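Local atomic coordinates of succinate dehydrogenase subunit B (Mycolicibacterium smegmatis MC2 51, PDB entry 6LUM), a protein that probably relays electrons through its three iron-sulfur clusters from the flavoprotein subunit toward quinone in the membrane part of succinate dehydrogenase. Residues P135-Y140 / C174-C179; S192-A197 / E223-W228; A198-H203 / T247-E252. All blocks are in the same frame, centred on the assembly; numbering follows the deposited sequence.

Interaction 1: residues P135-Y140 / C174-C179; sequences PFFDAY and CILCAC. With SF4 (iron/sulfur cluster), chain B.
Phe136 lays one face of its ring over the methyl of Ala178: CB of Ala178 stands 3.9 Å from the centroid of the Phe136 ring and 20° off its normal, a CH-pi contact displaced toward the CE1 rim. Ala178 belongs to the cysteine-rich loop of a ferredoxin-like 4Fe-4S motif, in which SG of Cys174 binds FE4 and SG of Cys177 binds FE2 of the cluster. Helix 134-140 thus packs against the cluster-binding loop, and the five residues that touch are all buried. In Phe136, CG lies opposite the backbone N (chi1 173°), which carries the ring across to the loop; its CZ also comes 3.9 Å from CD2 of Leu176. The same Leu176 methyl sits over a face of Tyr140, 4.2 Å from that ring's centroid, and the two side chains meet at about a right angle. The other branch goes to a ring edge, CD1 of Leu176 being 4.2 Å from CE1 of Phe137 and near that ring's plane. One leucine is therefore bracketed by three aromatics in three different ways. Cutting Phe136 back to an alanine would probably open a gap over the Ala178 methyl and remove one of the aromatic neighbours of Leu176 CD2. The Leu176 carbonyl is hydrogen-bonded by Arg41 of subunit A, whose Tyr38 also meets the Phe137 ring, so the loop lies at the interface with the flavoprotein subunit. Within the loop, the thiolate of Cys177 serves a second partner besides iron: N of Cys179 donates to SG of Cys177 over 3.6 Å, with a nearly straight N-H...S angle of 163°.

Interaction 2: residues S192-A197 / E223-W228; sequences SYFGPA and EVDGVW
Ser192 meets the facing loop through its backbone: its carbonyl O is 2.8 Å from OD2 of Asp225, and CB of Asp225 is close to the same oxygen. The Asp225 side chain reaches Ser192 because CG is placed between its own backbone N and carbonyl carbon (chi1 63°). At Tyr193 the two backbones come nearest, with CA atoms of Tyr193 and Asp225 4.9 Å apart. Tyr193 starts out away from the loop, yet its ring returns edge-on: CE1 of Tyr193 lies 3.0 Å from O of Gly226, and that oxygen is in the ring plane. One face of the same ring is occupied by the amide N of Gly195, 3.8 Å above its centre, the chain folding back over its own ring two residues later. Phe194 turns its ring to the start of the loop. There CE2 of Phe194 is 3.0 Å from OE2 of Glu223, with ring and carboxylate planes only 16° apart, while OD2 of Asp225 stands 4.3 Å above the Phe194 ring plane toward its rim. CD2 of Phe194 also rests 4.1 Å from CA of Gly226, the last residue of a type I beta turn that begins at Glu223. Gly195 then takes the N-cap position of helix 196-206, with a positive phi of 128° and backbone angles at which a CB would jam against the preceding carbonyl oxygen. Residues 192-197 contribute Tyr193 and Pro196 to the 3Fe-4S pocket of the dicluster domain, while loop 223-228 packs behind Tyr193 and, through Trp228, meets Trp48 of subunit D.

Interaction 3: residues A198-H203 / T247-E252; sequences AIVNAH and TQAIQE. With F3S (Fe3-s4 cluster), chain C.
The imidazole of His203 is engaged on a face and at an edge. Over one face lies CB of Ala249, 4.2 Å above the plane and displaced toward the rim; at the edge, in the ring plane, is OE1 of Glu252. His203 NE2 donates to OE1 of Glu252 over 3.2 Å with an N-H...O angle of 173°, so the bond is nearly straight from the histidine side. From the acid side it is less regular, the nitrogen approaching from above the carboxylate, 65° out of its plane. Thr171 bonds ND1 of His203, and with both ring nitrogens held the rotation of the imidazole is likely to be well fixed; Phe207 stacks on it. CG of His203 lies opposite the backbone nitrogen, sending the ring out toward the second helix. The contact is helix-helix packing beside the 3Fe-4S site, in what is probably the C-terminal helical, dicluster part of the subunit: the axes of segments 198-203 and 247-252, on helices 196-206 and 246-258, approach to 9.1 Å. Their directions differ by 59°; at the crossing Val200 lies beside Ala249 and Ile199 beside Ile250. CG2 of Ile199 meets CG1 of Ile250 at 3.7 Å, the two side chains crossing at about a right angle, and CG2 of Val200 is 4.2 Å from CB of Ala249. On the second helix two residues also line the 3Fe-4S cluster: CD1 of Ile250 lies 3.9 Å from S3, and OG1 of Thr247 is 3.2 Å from S4.

In the fold
Interaction 1 closes along the chain before the other two open, whereas interactions 2 and 3 cross, their segments alternating and both drawing on helix 196-206. Centres of interactions 2 and 3 are about 10 Å apart, and each is about 13 Å from the centre of interaction 1. Helix 196-206 joins them: Ala197 packs on Phe136, and Asn201 on Cys174, Leu176 and Tyr140, while Ile199 reaches Tyr193 and Val227. Ile250 on helix 246-258 touches Val227 in turn. One continuous packed region thus runs from the 4Fe-4S loop to the 3Fe-4S pocket, consistent with holding two clusters of the electron relay at fixed separation.

Interaction 1: residues P135-Y140 / C174-C179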
# COMPACT_ATOMS: atom_id res chain seq x y z
N PRO J 135 8.19 -11.79 21.08
CA PRO J 135 9.15 -11.00 20.29
C PRO J 135 9.72 -11.78 19.11
O PRO J 135 9.86 -11.24 18.01
CB PRO J 135 10.23 -10.65 21.31
CG PRO J 135 9.53 -10.63 22.57
CD PRO J 135 8.47 -11.67 22.52
N PHE J 136 10.05 -13.05 19.34
CA PHE J 136 10.58 -13.89 18.28
C PHE J 136 9.58 -14.01 17.14
O PHE J 136 9.91 -13.79 15.97
CB PHE J 136 10.92 -15.26 18.85
CG PHE J 136 11.32 -16.26 17.82
CD1 PHE J 136 12.58 -16.26 17.29
CD2 PHE J 136 10.43 -17.21 17.40
CE1 PHE J 136 12.94 -17.19 16.35
CE2 PHE J 136 10.79 -18.13 16.46
CZ PHE J 136 12.04 -18.11 15.94
N PHE J 137 8.33 -14.33 17.46
CA PHE J 137 7.35 -14.50 16.41
C PHE J 137 6.93 -13.17 15.78
O PHE J 137 6.52 -13.17 14.62
CB PHE J 137 6.15 -15.26 16.93
CG PHE J 137 6.38 -16.73 17.03
CD1 PHE J 137 6.52 -17.49 15.91
CD2 PHE J 137 6.46 -17.34 18.26
CE1 PHE J 137 6.74 -18.83 16.01
CE2 PHE J 137 6.68 -18.68 18.35
CZ PHE J 137 6.82 -19.42 17.23
N ASP J 138 7.06 -12.05 16.49
CA ASP J 138 6.80 -10.76 15.87
C ASP J 138 7.87 -10.42 14.84
O ASP J 138 7.56 -9.89 13.78
CB ASP J 138 6.74 -9.66 16.92
CG ASP J 138 5.49 -9.73 17.76
OD1 ASP J 138 4.65 -10.62 17.50
OD2 ASP J 138 5.35 -8.90 18.68
N ALA J 139 9.13 -10.69 15.16
CA ALA J 139 10.18 -10.53 14.16
C ALA J 139 9.97 -11.47 12.99
O ALA J 139 10.30 -11.13 11.86
CB ALA J 139 11.55 -10.76 14.79
N TYR J 140 9.44 -12.66 13.26
CA TYR J 140 9.16 -13.62 12.19
C TYR J 140 8.10 -13.08 11.25
O TYR J 140 8.32 -12.98 10.04
CB TYR J 140 8.73 -14.94 12.80
CG TYR J 140 8.11 -15.92 11.85
CD1 TYR J 140 8.85 -16.50 10.84
CD2 TYR J 140 6.79 -16.29 11.98
CE1 TYR J 140 8.29 -17.39 9.98
CE2 TYR J 140 6.22 -17.19 11.12
CZ TYR J 140 6.98 -17.74 10.12
OH TYR J 140 6.42 -18.64 9.26
N CYS J 174 13.11 -25.19 8.81
CA CYS J 174 13.11 -24.44 10.05
C CYS J 174 11.89 -24.78 10.88
O CYS J 174 10.76 -24.56 10.44
CB CYS J 174 13.17 -22.95 9.74
SG CYS J 174 12.81 -21.82 11.06
N ILE J 175 12.11 -25.31 12.09
CA ILE J 175 11.01 -25.61 13.00
C ILE J 175 10.70 -24.45 13.93
O ILE J 175 9.82 -24.58 14.78
CB ILE J 175 11.30 -26.86 13.85
CG1 ILE J 175 12.57 -26.69 14.66
CG2 ILE J 175 11.42 -28.04 12.98
CD1 ILE J 175 13.02 -27.93 15.35
N LEU J 176 11.38 -23.33 13.79
CA LEU J 176 11.12 -22.11 14.55
C LEU J 176 11.28 -22.35 16.05
O LEU J 176 10.37 -22.13 16.83
CB LEU J 176 9.74 -21.56 14.23
CG LEU J 176 9.53 -20.94 12.86
CD1 LEU J 176 8.06 -20.87 12.58
CD2 LEU J 176 10.13 -19.57 12.84
N CYS J 177 12.47 -22.78 16.44
CA CYS J 177 12.74 -23.05 17.84
C CYS J 177 13.47 -21.91 18.55
O CYS J 177 13.44 -21.87 19.78
CB CYS J 177 13.55 -24.34 17.99
SG CYS J 177 15.15 -24.34 17.27
N ALA J 178 14.10 -21.01 17.80
CA ALA J 178 14.85 -19.86 18.31
C ALA J 178 16.18 -20.24 18.93
O ALA J 178 16.76 -19.43 19.64
CB ALA J 178 14.03 -19.04 19.30
N CYS J 179 16.69 -21.43 18.68
CA CYS J 179 18.02 -21.78 19.16
C CYS J 179 19.10 -20.95 18.49
O CYS J 179 20.23 -20.93 18.98
CB CYS J 179 18.31 -23.26 18.93
SG CYS J 179 17.68 -24.39 20.15
FE1 SF4 B . 17.12 -20.99 13.94
FE2 SF4 B . 15.72 -23.37 15.14
FE3 SF4 B . 17.58 -23.75 12.78
FE4 SF4 B . 14.90 -22.41 12.42
S1 SF4 B . 15.56 -24.28 13.22
S2 SF4 B . 16.93 -21.88 12.00
S3 SF4 B . 15.08 -21.50 14.34
S4 SF4 B . 17.75 -22.87 14.72

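Interaction 2: residues S192-A197 / E223-W228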
# COMPACT_ATOMS: atom_id res chain seq x y z
N SER J 192 17.17 -3.29 17.18
CA SER J 192 16.29 -4.43 16.92
C SER J 192 16.76 -5.16 15.68
O SER J 192 16.24 -4.96 14.59
CB SER J 192 14.85 -3.99 16.80
OG SER J 192 14.36 -3.52 18.04
N TYR J 193 17.74 -6.04 15.85
CA TYR J 193 18.13 -6.95 14.79
C TYR J 193 17.01 -7.94 14.54
O TYR J 193 16.38 -8.42 15.48
CB TYR J 193 19.41 -7.67 15.19
CG TYR J 193 20.02 -8.59 14.17
CD1 TYR J 193 20.01 -8.29 12.84
CD2 TYR J 193 20.64 -9.75 14.56
CE1 TYR J 193 20.57 -9.13 11.93
CE2 TYR J 193 21.20 -10.58 13.67
CZ TYR J 193 21.17 -10.27 12.36
OH TYR J 193 21.73 -11.12 11.46
N PHE J 194 16.73 -8.22 13.27
CA PHE J 194 15.71 -9.21 12.95
C PHE J 194 16.08 -10.56 13.53
O PHE J 194 15.38 -11.09 14.40
CB PHE J 194 15.55 -9.32 11.44
CG PHE J 194 14.54 -8.38 10.88
CD1 PHE J 194 13.28 -8.30 11.42
CD2 PHE J 194 14.86 -7.57 9.82
CE1 PHE J 194 12.36 -7.43 10.91
CE2 PHE J 194 13.94 -6.70 9.31
CZ PHE J 194 12.69 -6.63 9.85
N GLY J 195 17.17 -11.14 13.07
CA GLY J 195 17.66 -12.37 13.62
C GLY J 195 17.89 -13.40 12.55
O GLY J 195 17.34 -13.35 11.45
N PRO J 196 18.72 -14.37 12.88
CA PRO J 196 18.97 -15.46 11.94
C PRO J 196 17.71 -16.17 11.47
O PRO J 196 17.62 -16.53 10.30
CB PRO J 196 19.87 -16.39 12.74
CG PRO J 196 20.44 -15.58 13.78
CD PRO J 196 19.51 -14.51 14.11
N ALA J 197 16.73 -16.37 12.35
CA ALA J 197 15.57 -17.17 11.98
C ALA J 197 14.65 -16.43 11.05
O ALA J 197 14.10 -17.01 10.11
CB ALA J 197 14.82 -17.59 13.23
N GLU J 223 17.58 -2.67 5.58
CA GLU J 223 17.55 -1.50 6.45
C GLU J 223 18.75 -1.51 7.38
O GLU J 223 19.66 -2.34 7.27
CB GLU J 223 16.25 -1.43 7.23
CG GLU J 223 15.83 -2.74 7.84
CD GLU J 223 14.38 -2.74 8.27
OE1 GLU J 223 13.66 -1.79 7.90
OE2 GLU J 223 13.96 -3.68 8.97
N VAL J 224 18.75 -0.58 8.33
CA VAL J 224 19.86 -0.46 9.26
C VAL J 224 19.91 -1.66 10.20
O VAL J 224 21.00 -2.08 10.62
CB VAL J 224 19.77 0.86 10.04
CG1 VAL J 224 18.52 0.90 10.88
CG2 VAL J 224 21.00 1.05 10.91
N ASP J 225 18.76 -2.23 10.54
CA ASP J 225 18.67 -3.38 11.43
C ASP J 225 18.28 -4.64 10.67
O ASP J 225 17.61 -5.52 11.22
CB ASP J 225 17.68 -3.12 12.55
CG ASP J 225 16.28 -2.92 12.04
OD1 ASP J 225 15.97 -1.82 11.55
OD2 ASP J 225 15.48 -3.88 12.12
N GLY J 226 18.69 -4.74 9.42
CA GLY J 226 18.37 -5.88 8.61
C GLY J 226 19.53 -6.84 8.55
O GLY J 226 20.02 -7.29 9.58
N VAL J 227 20.00 -7.14 7.34
CA VAL J 227 20.97 -8.21 7.17
C VAL J 227 22.40 -7.72 7.30
O VAL J 227 23.32 -8.54 7.36
CB VAL J 227 20.72 -8.90 5.81
CG1 VAL J 227 21.28 -8.09 4.69
CG2 VAL J 227 21.23 -10.30 5.81
N TRP J 228 22.61 -6.41 7.37
CA TRP J 228 23.95 -5.84 7.45
C TRP J 228 24.48 -5.77 8.87
O TRP J 228 25.61 -5.33 9.07
CB TRP J 228 23.97 -4.43 6.85
CG TRP J 228 23.41 -4.34 5.49
CD1 TRP J 228 22.32 -3.64 5.12
CD2 TRP J 228 23.90 -4.97 4.31
NE1 TRP J 228 22.09 -3.80 3.79
CE2 TRP J 228 23.05 -4.61 3.27
CE3 TRP J 228 24.97 -5.82 4.04
CZ2 TRP J 228 23.25 -5.06 1.98
CZ3 TRP J 228 25.15 -6.25 2.77
CH2 TRP J 228 24.31 -5.88 1.75

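Interaction 3: residues A198-H203 / T247-E252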
# COMPACT_ATOMS: atom_id res chain seq x y z
N ALA J 198 14.44 -15.14 11.30
CA ALA J 198 13.67 -14.33 10.37
C ALA J 198 14.37 -14.25 9.02
O ALA J 198 13.72 -14.30 7.98
CB ALA J 198 13.46 -12.94 10.94
N ILE J 199 15.69 -14.15 9.02
CA ILE J 199 16.38 -14.08 7.74
C ILE J 199 16.33 -15.42 7.00
O ILE J 199 16.27 -15.45 5.78
CB ILE J 199 17.81 -13.58 7.94
CG1 ILE J 199 17.77 -12.14 8.45
CG2 ILE J 199 18.58 -13.66 6.66
CD1 ILE J 199 19.02 -11.69 9.09
N VAL J 200 16.33 -16.54 7.72
CA VAL J 200 16.17 -17.84 7.07
C VAL J 200 14.79 -17.97 6.44
O VAL J 200 14.65 -18.36 5.28
CB VAL J 200 16.43 -18.97 8.08
CG1 VAL J 200 15.79 -20.23 7.61
CG2 VAL J 200 17.88 -19.18 8.25
N ASN J 201 13.76 -17.64 7.21
CA ASN J 201 12.41 -17.77 6.69
C ASN J 201 12.06 -16.70 5.66
O ASN J 201 11.02 -16.81 5.02
CB ASN J 201 11.42 -17.74 7.84
CG ASN J 201 11.46 -18.99 8.65
OD1 ASN J 201 10.85 -19.99 8.30
ND2 ASN J 201 12.21 -18.97 9.73
N ALA J 202 12.89 -15.67 5.51
CA ALA J 202 12.75 -14.76 4.39
C ALA J 202 13.54 -15.20 3.18
O ALA J 202 13.12 -14.95 2.05
CB ALA J 202 13.18 -13.35 4.79
N HIS J 203 14.71 -15.81 3.38
CA HIS J 203 15.44 -16.44 2.29
C HIS J 203 14.56 -17.46 1.58
O HIS J 203 14.55 -17.54 0.35
CB HIS J 203 16.70 -17.09 2.85
CG HIS J 203 17.45 -17.95 1.88
ND1 HIS J 203 17.10 -19.25 1.61
CD2 HIS J 203 18.58 -17.71 1.18
CE1 HIS J 203 17.96 -19.76 0.75
NE2 HIS J 203 18.87 -18.85 0.48
N THR J 247 24.04 -19.10 8.53
CA THR J 247 24.86 -17.98 8.11
C THR J 247 25.15 -18.01 6.62
O THR J 247 25.38 -16.95 6.03
CB THR J 247 26.17 -17.98 8.87
OG1 THR J 247 26.89 -16.79 8.55
CG2 THR J 247 26.94 -19.14 8.44
N GLN J 248 25.12 -19.17 5.98
CA GLN J 248 25.20 -19.18 4.53
C GLN J 248 23.91 -18.70 3.89
O GLN J 248 23.95 -18.07 2.83
CB GLN J 248 25.54 -20.57 4.05
CG GLN J 248 25.62 -20.69 2.57
CD GLN J 248 26.02 -22.06 2.17
OE1 GLN J 248 26.80 -22.71 2.86
NE2 GLN J 248 25.49 -22.53 1.06
N ALA J 249 22.77 -18.96 4.52
CA ALA J 249 21.54 -18.31 4.06
C ALA J 249 21.65 -16.80 4.17
O ALA J 249 21.25 -16.07 3.25
CB ALA J 249 20.36 -18.82 4.87
N ILE J 250 22.19 -16.31 5.28
CA ILE J 250 22.38 -14.87 5.45
C ILE J 250 23.34 -14.33 4.40
O ILE J 250 23.16 -13.24 3.87
CB ILE J 250 22.86 -14.56 6.87
CG1 ILE J 250 21.82 -15.01 7.88
CG2 ILE J 250 23.12 -13.10 7.03
CD1 ILE J 250 22.27 -14.97 9.25
N GLN J 251 24.38 -15.10 4.08
CA GLN J 251 25.33 -14.67 3.06
C GLN J 251 24.68 -14.58 1.69
O GLN J 251 24.95 -13.66 0.93
CB GLN J 251 26.52 -15.61 3.00
CG GLN J 251 27.57 -15.14 2.05
CD GLN J 251 28.15 -16.23 1.20
OE1 GLN J 251 27.43 -17.10 0.71
NE2 GLN J 251 29.45 -16.18 0.99
N GLU J 252 23.83 -15.55 1.36
CA GLU J 252 23.15 -15.51 0.07
C GLU J 252 22.21 -14.33 -0.02
O GLU J 252 22.07 -13.73 -1.09
CB GLU J 252 22.40 -16.80 -0.17
CG GLU J 252 23.29 -18.00 -0.26
CD GLU J 252 22.56 -19.22 -0.73
OE1 GLU J 252 21.49 -19.07 -1.35
OE2 GLU J 252 23.04 -20.34 -0.48
FE1 F3S C . 24.55 -13.76 14.80
FE3 F3S C . 25.73 -13.44 12.01
FE4 F3S C . 24.85 -16.16 12.98
S1 F3S C . 25.65 -12.14 13.80
S2 F3S C . 24.66 -15.91 15.16
S3 F3S C . 23.85 -14.23 12.79
S4 F3S C . 26.18 -15.49 11.36